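Local coordinates for manganese-binding protein (Chlamydia trachomatis, PDB 6NSI), which binds iron, manganese and nickel ions, with a preference for ferrous iron, and delivers them to the membrane permease of an ABC transporter for import, at residues S64-L67 / R68-L71; D137-L140 / S141-E144; S207-D210 / I211-V214. All blocks are in the same frame, centred on the assembly; numbering follows the deposited sequence.

Interaction 1: residues S64-L67 / R68-L71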
# COMPACT_ATOMS: atom_id res chain seq x y z
N SER A 64 3.61 12.21 11.20
CA SER A 64 3.72 12.48 12.62
C SER A 64 4.74 13.58 12.89
O SER A 64 5.71 13.76 12.15
CB SER A 64 4.11 11.21 13.37
OG SER A 64 5.52 11.05 13.40
N ALA A 65 4.50 14.34 13.97
CA ALA A 65 5.38 15.44 14.34
C ALA A 65 6.81 14.97 14.58
O ALA A 65 7.76 15.71 14.31
CB ALA A 65 4.84 16.14 15.59
N SER A 66 6.97 13.74 15.08
CA SER A 66 8.30 13.15 15.27
C SER A 66 9.06 13.05 13.95
O SER A 66 10.20 13.51 13.83
CB SER A 66 8.14 11.76 15.89
OG SER A 66 9.34 11.33 16.49
N LEU A 67 8.43 12.44 12.94
CA LEU A 67 9.10 12.19 11.67
C LEU A 67 9.29 13.48 10.88
O LEU A 67 10.33 13.65 10.22
CB LEU A 67 8.32 11.15 10.86
CG LEU A 67 8.13 9.76 11.49
CD1 LEU A 67 7.04 8.94 10.79
CD2 LEU A 67 9.43 8.97 11.51
N ARG A 68 8.32 14.39 10.95
CA ARG A 68 8.45 15.66 10.23
C ARG A 68 9.66 16.46 10.70
O ARG A 68 10.33 17.11 9.88
CB ARG A 68 7.18 16.49 10.37
CG ARG A 68 6.04 16.07 9.46
CD ARG A 68 4.72 16.42 10.11
NE ARG A 68 4.04 17.52 9.43
CZ ARG A 68 3.22 17.37 8.39
NH1 ARG A 68 2.98 16.15 7.91
NH2 ARG A 68 2.64 18.42 7.82
N LYS A 69 9.95 16.45 12.01
CA LYS A 69 11.14 17.15 12.52
C LYS A 69 12.40 16.65 11.83
O LYS A 69 13.26 17.44 11.42
CB LYS A 69 11.31 16.96 14.03
CG LYS A 69 10.14 17.36 14.91
CD LYS A 69 10.43 17.12 16.42
CE LYS A 69 11.14 15.78 16.70
NZ LYS A 69 10.44 14.87 17.69
N HIS A 70 12.52 15.32 11.71
CA HIS A 70 13.75 14.68 11.28
C HIS A 70 13.84 14.50 9.77
O HIS A 70 14.95 14.33 9.25
CB HIS A 70 13.89 13.32 11.96
CG HIS A 70 14.10 13.40 13.44
ND1 HIS A 70 13.08 13.63 14.33
CD2 HIS A 70 15.23 13.30 14.18
CE1 HIS A 70 13.57 13.67 15.56
NE2 HIS A 70 14.87 13.46 15.50
N LEU A 71 12.72 14.54 9.05
CA LEU A 71 12.72 14.24 7.62
C LEU A 71 12.61 15.48 6.75
O LEU A 71 13.22 15.52 5.67
CB LEU A 71 11.57 13.29 7.28
CG LEU A 71 11.56 11.90 7.91
CD1 LEU A 71 10.34 11.10 7.41
CD2 LEU A 71 12.87 11.17 7.62

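Interaction 2: residues D137-L140 / S141-E144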
# COMPACT_ATOMS: atom_id res chain seq x y z
N ASP A 137 16.99 -4.43 -12.55
CA ASP A 137 16.42 -5.03 -13.75
C ASP A 137 15.64 -6.29 -13.40
O ASP A 137 14.54 -6.52 -13.91
CB ASP A 137 17.52 -5.37 -14.75
CG ASP A 137 18.21 -4.13 -15.28
OD1 ASP A 137 17.64 -3.03 -15.14
OD2 ASP A 137 19.31 -4.27 -15.85
N GLN A 138 16.20 -7.12 -12.51
CA GLN A 138 15.54 -8.37 -12.17
C GLN A 138 14.24 -8.13 -11.41
O GLN A 138 13.19 -8.64 -11.80
CB GLN A 138 16.49 -9.26 -11.37
CG GLN A 138 16.02 -10.71 -11.28
CD GLN A 138 15.54 -11.27 -12.62
OE1 GLN A 138 16.14 -11.02 -13.67
NE2 GLN A 138 14.45 -12.03 -12.58
N ILE A 139 14.28 -7.33 -10.34
CA ILE A 139 13.07 -7.17 -9.54
C ILE A 139 12.00 -6.42 -10.34
O ILE A 139 10.81 -6.74 -10.26
CB ILE A 139 13.37 -6.49 -8.19
CG1 ILE A 139 12.10 -6.47 -7.32
CG2 ILE A 139 13.95 -5.09 -8.37
CD1 ILE A 139 11.41 -7.83 -7.26
N LEU A 140 12.42 -5.44 -11.14
CA LEU A 140 11.46 -4.67 -11.94
C LEU A 140 10.72 -5.55 -12.94
O LEU A 140 9.51 -5.38 -13.15
CB LEU A 140 12.17 -3.53 -12.67
CG LEU A 140 12.51 -2.31 -11.82
CD1 LEU A 140 13.48 -1.39 -12.58
CD2 LEU A 140 11.23 -1.59 -11.43
N SER A 141 11.41 -6.50 -13.57
CA SER A 141 10.72 -7.39 -14.51
C SER A 141 9.88 -8.42 -13.77
O SER A 141 8.85 -8.89 -14.29
CB SER A 141 11.72 -8.08 -15.43
OG SER A 141 12.51 -8.97 -14.68
N GLU A 142 10.29 -8.81 -12.56
CA GLU A 142 9.46 -9.68 -11.75
C GLU A 142 8.18 -8.96 -11.32
O GLU A 142 7.10 -9.57 -11.31
CB GLU A 142 10.25 -10.17 -10.54
CG GLU A 142 11.24 -11.29 -10.86
CD GLU A 142 12.13 -11.65 -9.68
OE1 GLU A 142 13.34 -11.86 -9.88
OE2 GLU A 142 11.62 -11.70 -8.54
N MET A 143 8.28 -7.66 -11.01
CA MET A 143 7.11 -6.89 -10.61
C MET A 143 6.16 -6.64 -11.78
O MET A 143 4.94 -6.60 -11.59
CB MET A 143 7.54 -5.55 -9.98
CG MET A 143 8.26 -5.68 -8.65
SD MET A 143 8.97 -4.12 -8.06
CE MET A 143 7.49 -3.25 -7.53
N GLU A 144 6.70 -6.47 -12.99
CA GLU A 144 5.82 -6.37 -14.15
C GLU A 144 5.06 -7.67 -14.36
O GLU A 144 3.86 -7.65 -14.66
CB GLU A 144 6.63 -5.98 -15.39
CG GLU A 144 7.04 -4.51 -15.34
CD GLU A 144 8.04 -4.12 -16.41
OE1 GLU A 144 8.62 -5.02 -17.07
OE2 GLU A 144 8.26 -2.89 -16.58

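Interaction 3: residues S207-D210 / I211-V214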
# COMPACT_ATOMS: atom_id res chain seq x y z
N SER A 207 -17.82 6.80 13.11
CA SER A 207 -19.11 7.21 13.64
C SER A 207 -20.20 6.23 13.21
O SER A 207 -20.01 5.42 12.30
CB SER A 207 -19.45 8.62 13.17
OG SER A 207 -20.08 8.58 11.89
N ILE A 208 -21.36 6.34 13.86
CA ILE A 208 -22.53 5.57 13.42
C ILE A 208 -22.89 5.89 11.97
O ILE A 208 -23.39 5.03 11.24
CB ILE A 208 -23.74 5.79 14.36
CG1 ILE A 208 -24.89 4.83 14.01
CG2 ILE A 208 -24.22 7.25 14.33
CD1 ILE A 208 -24.52 3.36 14.07
N ARG A 209 -22.63 7.12 11.53
CA ARG A 209 -22.88 7.50 10.14
C ARG A 209 -22.00 6.69 9.17
O ARG A 209 -22.45 6.32 8.08
CB ARG A 209 -22.64 9.00 9.97
CG ARG A 209 -23.65 9.86 10.71
CD ARG A 209 -24.79 10.31 9.79
NE ARG A 209 -25.91 10.87 10.56
CZ ARG A 209 -27.08 11.21 10.04
NH1 ARG A 209 -27.32 11.06 8.73
NH2 ARG A 209 -28.03 11.70 10.82
N ASP A 210 -20.75 6.43 9.56
CA ASP A 210 -19.83 5.62 8.75
C ASP A 210 -20.28 4.17 8.70
O ASP A 210 -20.15 3.51 7.66
CB ASP A 210 -18.42 5.67 9.32
CG ASP A 210 -17.84 7.06 9.31
OD1 ASP A 210 -17.81 7.70 8.24
OD2 ASP A 210 -17.39 7.50 10.39
N ILE A 211 -20.72 3.63 9.85
CA ILE A 211 -21.31 2.29 9.86
C ILE A 211 -22.46 2.25 8.87
O ILE A 211 -22.53 1.37 8.00
CB ILE A 211 -21.77 1.90 11.27
CG1 ILE A 211 -20.59 1.79 12.23
CG2 ILE A 211 -22.56 0.59 11.24
CD1 ILE A 211 -19.37 1.13 11.64
N MET A 212 -23.36 3.23 8.98
CA MET A 212 -24.57 3.23 8.16
C MET A 212 -24.23 3.36 6.69
O MET A 212 -24.82 2.66 5.85
CB MET A 212 -25.49 4.37 8.59
CG MET A 212 -26.79 4.40 7.76
SD MET A 212 -26.73 5.60 6.39
CE MET A 212 -26.36 7.11 7.31
N ARG A 213 -23.30 4.26 6.37
CA ARG A 213 -22.84 4.42 4.99
C ARG A 213 -22.40 3.08 4.39
O ARG A 213 -22.84 2.70 3.30
CB ARG A 213 -21.69 5.43 5.00
CG ARG A 213 -21.05 5.70 3.67
CD ARG A 213 -20.15 6.93 3.79
NE ARG A 213 -19.20 6.83 4.91
CZ ARG A 213 -18.04 6.17 4.84
NH1 ARG A 213 -17.69 5.53 3.73
NH2 ARG A 213 -17.23 6.13 5.89
N VAL A 214 -21.58 2.32 5.12
CA VAL A 214 -21.07 1.05 4.58
C VAL A 214 -22.18 -0.01 4.53
O VAL A 214 -22.25 -0.81 3.58
CB VAL A 214 -19.85 0.58 5.40
CG1 VAL A 214 -19.29 -0.74 4.86
CG2 VAL A 214 -18.77 1.63 5.38

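Interaction 1: residues S64-L67 / R68-L71
Arg-68 N donates to Ser-64 O at 2.9 Å, the opening i to i+4 bond of the short helix 65-71, and Lys-69 N to Ala-65 O and Leu-71 N to Leu-67 O continue the pattern over its next turn. At Ser-66 O the i to i+4 series is interrupted: the oxygen accepts from the side chain, His-70 ND1, at 2.9 Å and nearly straight at 164°, while His-70 N makes a weak bond to Leu-67 O. The carbonyl oxygen lies at the imidazole edge, close to the ring plane, and the donor sits tilted from the carbonyl plane. With CG beside the backbone N (chi1 -67°), the ring is carried back toward the preceding turn, where ND1 can reach that oxygen. On the far side of the ring NE2 bonds to Glu-45 OE2, so both nitrogens of His-70 are engaged and the ring's rotation is fixed. Ser-64 is the N-cap: its OG accepts from Leu-67 N over 3.3 Å, while the same hydroxyl is hydrogen-bonded to Tyr-38 O. Lys-69 bends at its third and fourth torsions and folds back over Ser-66, NZ coming to 3.7 Å from Ser-66 CA. On the buried side Leu-67 CB and Leu-71 CD1 stand 4.0 Å apart; beyond them Leu-67 packs on Met-7 and Met-40, Leu-71 on Met-48, Ile-54 and Cys-56. The helix is the crossover of the beta-alpha-beta unit between strands 54-56 and 77-79. Because ND1 gives its hydrogen to a carbonyl and NE2 faces a carboxylate, His-70 may well be doubly protonated here, which would tie this helix to helix 44-50 partly by charge.

Interaction 2: residues D137-L140 / S141-E144
Gln-138 O is gripped by two donors from the next turn of helix 129-154: Glu-142 N at 3.0 Å, the regular helical bond, and Ser-141 OG, also at 3.0 Å. The hydroxyl reaches it because chi1 of Ser-141, 67°, sets OG between its own backbone N and carbonyl carbon, folded back against the preceding turn. It meets the carbonyl well off to one side, with a C=O...O angle of 123°, whereas the amide of Glu-142 approaches much more nearly head-on. The same pair of residues is joined a second time through their ends. Gln-138 NE2 donates to Glu-142 OE1 at 2.9 Å; the carboxylate oxygen lies in the plane of the amide and accepts through its anti lone pair, although the two flat groups are turned 49° against each other. A bend at chi2 of Gln-138 steers its amide along the helix toward the glutamate. Arg-17 of helix 9-19 forms a salt bridge with that same OE1. A little further round, Ile-139 CG1 meets Met-143 SD at 4.0 Å, and both side chains also touch Phe-267 of helix 266-280. Leu-140 and Met-143 pack against Val-114 of helix 107-124. One stretch of this long helix thus faces three others, with mainly apolar groups toward helices 107-124 and 266-280, and toward helix 9-19 the Glu-142 carboxylate, with Gln-138 and Ile-139 also touching Arg-17. With an amide N-H and a guanidinium both directed at OE1, negative charge on Glu-142 is probably well stabilised, and the amide probably helps to orient the carboxylate for Arg-17.

Interaction 3: residues S207-D210 / I211-V214
The guanidinium of Arg-213 carries Asp-210 O and Val-214 CG2 over one face, both offset toward its rim, while the carboxylate carbon of Asp-210 lies at its edge. The two charged side chains run alongside each other and point the same way, yet their flat groups stand almost perpendicular, 81° apart. Their salt bridge is therefore single-pronged: Arg-213 NH2 donates to Asp-210 OD1 at 2.9 Å, nearly straight at 171°. The acceptor stays close to the guanidinium plane, but the donor meets OD1 on its anti side and clearly above the plane of the carboxylate. A bend at chi3 of Arg-213 (52°) turns the guanidinium back toward the aspartate, one turn earlier, and NH1 is held by Ser-196 O. The other carboxylate oxygen works at the helix start. Asp-210 OD2 accepts from Ser-207 N over 2.8 Å through its anti lone pair, and Ser-207 OG accepts in return from Asp-210 N at 3.2 Å, with a weaker bond from Arg-209 N. This reciprocal exchange is a capping box, closing the N-terminus of helix 208-221. The nearest atom of the Ser-207 side chain is also about 3 Å from a bound sodium ion. Ile-208, at the surface, brings CD1 to 4.2 Å from CB of the buried Ile-211, the two side chains crossing at about a right angle; Ile-211 then packs on Ala-236 and Ile-240, and Val-214 on Ile-195 and Ile-240. One carboxylate thus serves both the cap and the arginine. Its negative charge is probably stabilised by Arg-213 and the helix N-terminus together, and the arginine extends this anchoring to the chain at Ser-196, beside strand 194-195.

How the interactions relate
The three contacts are local i to i+3 and i+4 pairings on separate helices, and none touches another. Interaction 1 spans the whole of a short helix and interaction 3 the first turns of a longer one; both open with a serine N-cap, whereas interaction 2 is mid-helix. Interactions 2 and 3 sit on opposite sides of the chain's centre, their centres about 41 Å apart. A histidine replaces a backbone donor in interaction 1, an amide meets a carboxylate in interaction 2, and in interaction 3 one aspartate joins a capping box to a salt bridge. Each has a buried apolar side (Leu-67 and Leu-71; Ile-139 and Met-143; Ile-211 and Val-214) against neighbouring elements and an outer side with exposed residues.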